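Local coordinates for probable transcriptional regulator (Pseudomonas aeruginosa, PDB 2ESN), which probably regulates transcription as a LysR-type factor, pairing a helix-turn-helix DNA-binding domain with an effector-binding domain of periplasmic binding protein type, at residues 120-125 against 298-303. Sequence-based numbering, arbitrary orientation.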
loop_
_atom_site.group_PDB
_atom_site.type_symbol
_atom_site.label_atom_id
_atom_site.label_comp_id
_atom_site.label_asym_id
_atom_site.label_seq_id
_atom_site.Cartn_x
_atom_site.Cartn_y
_atom_site.Cartn_z
ATOM N N MET C 120 -4.285 22.442 25.000
ATOM C CA MET C 120 -3.247 21.984 25.883
ATOM C C MET C 120 -2.997 22.893 27.095
ATOM O O MET C 120 -2.482 22.459 28.113
ATOM C CB MET C 120 -1.997 21.650 25.114
ATOM C CG MET C 120 -2.232 20.542 23.968
ATOM S SD MET C 120 -2.985 19.012 24.443
ATOM C CE MET C 120 -1.819 18.393 25.504
ATOM N N ASN C 121 -3.383 24.159 26.987
ATOM C CA ASN C 121 -3.365 25.043 28.125
ATOM C C ASN C 121 -4.225 24.439 29.260
ATOM O O ASN C 121 -3.849 24.546 30.413
ATOM C CB ASN C 121 -3.947 26.426 27.748
ATOM C CG ASN C 121 -3.929 27.355 28.942
ATOM O OD1 ASN C 121 -2.843 27.756 29.431
ATOM N ND2 ASN C 121 -5.045 27.482 29.551
ATOM N N ARG C 122 -5.404 23.910 28.907
ATOM C CA ARG C 122 -6.284 23.259 29.834
ATOM C C ARG C 122 -5.754 21.837 30.188
ATOM O O ARG C 122 -5.549 21.501 31.364
ATOM C CB ARG C 122 -7.700 23.166 29.227
ATOM C CG ARG C 122 -8.684 22.413 30.133
ATOM C CD ARG C 122 -9.942 21.971 29.363
ATOM N NE ARG C 122 -10.718 23.131 28.917
ATOM C CZ ARG C 122 -11.851 23.031 28.223
ATOM N NH1 ARG C 122 -12.308 21.824 27.873
ATOM N NH2 ARG C 122 -12.503 24.133 27.854
ATOM N N LEU C 123 -5.565 20.991 29.166
ATOM C CA LEU C 123 -5.224 19.558 29.386
ATOM C C LEU C 123 -3.969 19.281 30.160
ATOM O O LEU C 123 -3.891 18.261 30.924
ATOM C CB LEU C 123 -5.277 18.747 28.075
ATOM C CG LEU C 123 -6.643 18.698 27.346
ATOM C CD1 LEU C 123 -6.646 17.581 26.249
ATOM C CD2 LEU C 123 -7.844 18.501 28.261
ATOM N N GLN C 124 -2.966 20.149 30.027
ATOM C CA GLN C 124 -1.776 20.019 30.878
ATOM C C GLN C 124 -2.124 19.950 32.405
ATOM O O GLN C 124 -1.393 19.375 33.170
ATOM C CB GLN C 124 -0.732 21.142 30.629
ATOM C CG GLN C 124 -1.216 22.470 31.151
ATOM C CD GLN C 124 -0.330 23.630 30.845
ATOM O OE1 GLN C 124 0.878 23.519 30.698
ATOM N NE2 GLN C 124 -0.968 24.782 30.673
ATOM N N HIS C 125 -3.237 20.540 32.807
ATOM C CA HIS C 125 -3.665 20.573 34.214
ATOM C C HIS C 125 -4.684 19.492 34.437
ATOM O O HIS C 125 -4.565 18.750 35.375
ATOM C CB HIS C 125 -4.300 21.955 34.593
ATOM C CG HIS C 125 -3.332 23.107 34.519
ATOM N ND1 HIS C 125 -2.188 23.160 35.287
ATOM C CD2 HIS C 125 -3.274 24.174 33.683
ATOM C CE1 HIS C 125 -1.501 24.258 34.982
ATOM N NE2 HIS C 125 -2.144 24.886 34.011
ATOM N N ILE C 298 -14.503 14.869 22.497
ATOM C CA ILE C 298 -15.553 15.629 21.831
ATOM C C ILE C 298 -16.125 16.717 22.764
ATOM O O ILE C 298 -16.248 17.869 22.382
ATOM C CB ILE C 298 -16.676 14.740 21.319
ATOM C CG1 ILE C 298 -16.238 13.980 20.067
ATOM C CG2 ILE C 298 -17.855 15.583 20.911
ATOM C CD1 ILE C 298 -17.134 12.764 19.761
ATOM N N GLY C 299 -16.462 16.353 24.002
ATOM C CA GLY C 299 -16.932 17.360 24.965
ATOM C C GLY C 299 -15.892 18.422 25.354
ATOM O O GLY C 299 -16.255 19.560 25.675
ATOM N N GLN C 300 -14.604 18.048 25.342
ATOM C CA GLN C 300 -13.544 19.002 25.646
ATOM C C GLN C 300 -13.588 20.210 24.716
ATOM O O GLN C 300 -13.593 21.346 25.201
ATOM C CB GLN C 300 -12.144 18.362 25.659
ATOM C CG GLN C 300 -11.865 17.568 26.895
ATOM C CD GLN C 300 -12.080 18.368 28.205
ATOM O OE1 GLN C 300 -11.303 19.267 28.522
ATOM N NE2 GLN C 300 -13.134 18.021 28.970
ATOM N N LEU C 301 -13.651 19.979 23.397
ATOM C CA LEU C 301 -13.689 21.090 22.427
ATOM C C LEU C 301 -14.976 21.928 22.503
ATOM O O LEU C 301 -15.011 23.068 22.021
ATOM C CB LEU C 301 -13.484 20.587 21.019
ATOM C CG LEU C 301 -12.033 20.415 20.575
ATOM C CD1 LEU C 301 -11.312 19.467 21.487
ATOM C CD2 LEU C 301 -11.910 19.963 19.094
ATOM N N LYS C 302 -15.999 21.378 23.160
ATOM C CA LYS C 302 -17.325 21.961 23.111
ATOM C C LYS C 302 -17.310 23.354 23.642
ATOM O O LYS C 302 -17.562 24.288 22.875
ATOM C CB LYS C 302 -18.427 21.053 23.726
ATOM C CG LYS C 302 -19.198 20.312 22.582
ATOM C CD LYS C 302 -19.845 18.945 22.938
ATOM C CE LYS C 302 -20.405 18.322 21.629
ATOM N NZ LYS C 302 -20.648 16.796 21.584
ATOM N N GLY C 303 -16.947 23.532 24.910
ATOM C CA GLY C 303 -16.885 24.897 25.423
ATOM C C GLY C 303 -15.542 25.602 25.231
ATOM O O GLY C 303 -15.413 26.773 25.611
HETATM O O HOH W 1 -15.127 22.454 27.885
#
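Arg122 and Gln300 join two helical segments, 120-125 and 298-303, that run obliquely, nearer to perpendicular than to antiparallel, with 129° between their directions. The axes come no closer than 11.7 Å, and even the nearest CA atoms, those of Leu123 and Gln300, are separated by 9.1 Å, so long side chains have to cover the distance. Arg122 does most of this. Its CG stands anti to the backbone N (chi1 177°), which sends the chain out toward the other helix, and a bend at chi3 then brings NH1 to Gln300. There NH1 donates to two acceptors of the same residue. The bond to OE1 of Gln300 is short and fairly straight, 2.8 Å with an N-H...O angle of 164°; that to the backbone O of Gln300, at 3.0 Å, is bent and weak. OE1 lies in the guanidinium plane, at its edge, yet the donor NH1 sits above the carbonyl plane of the amide, not on a lone pair, and the two flat groups are turned almost perpendicular to each other. A bend at chi2 of Gln300 carries OE1 back toward the arginine, where it also lies 3.6 Å from CD2 of Leu123, an aliphatic neighbour across the contact. One water adds a second link, donating to Gln300 O and receiving a weak bond from NH2 of Arg122.

This polar bridge lies beside the hydrophobic packing of helices 109-126 and 293-303 in the LysR substrate-binding domain. Leu123 packs on Trp296 and Met297, while Leu301 meets Leu115 and Leu119, along with Trp173 on strand 168-183 and Leu282 on strand 278-285. Helix 109-126 also faces a second subunit, where Met120 packs on Leu242 and Gln124 OE1 accepts a hydrogen bond from Asp247 N, both of that neighbouring chain.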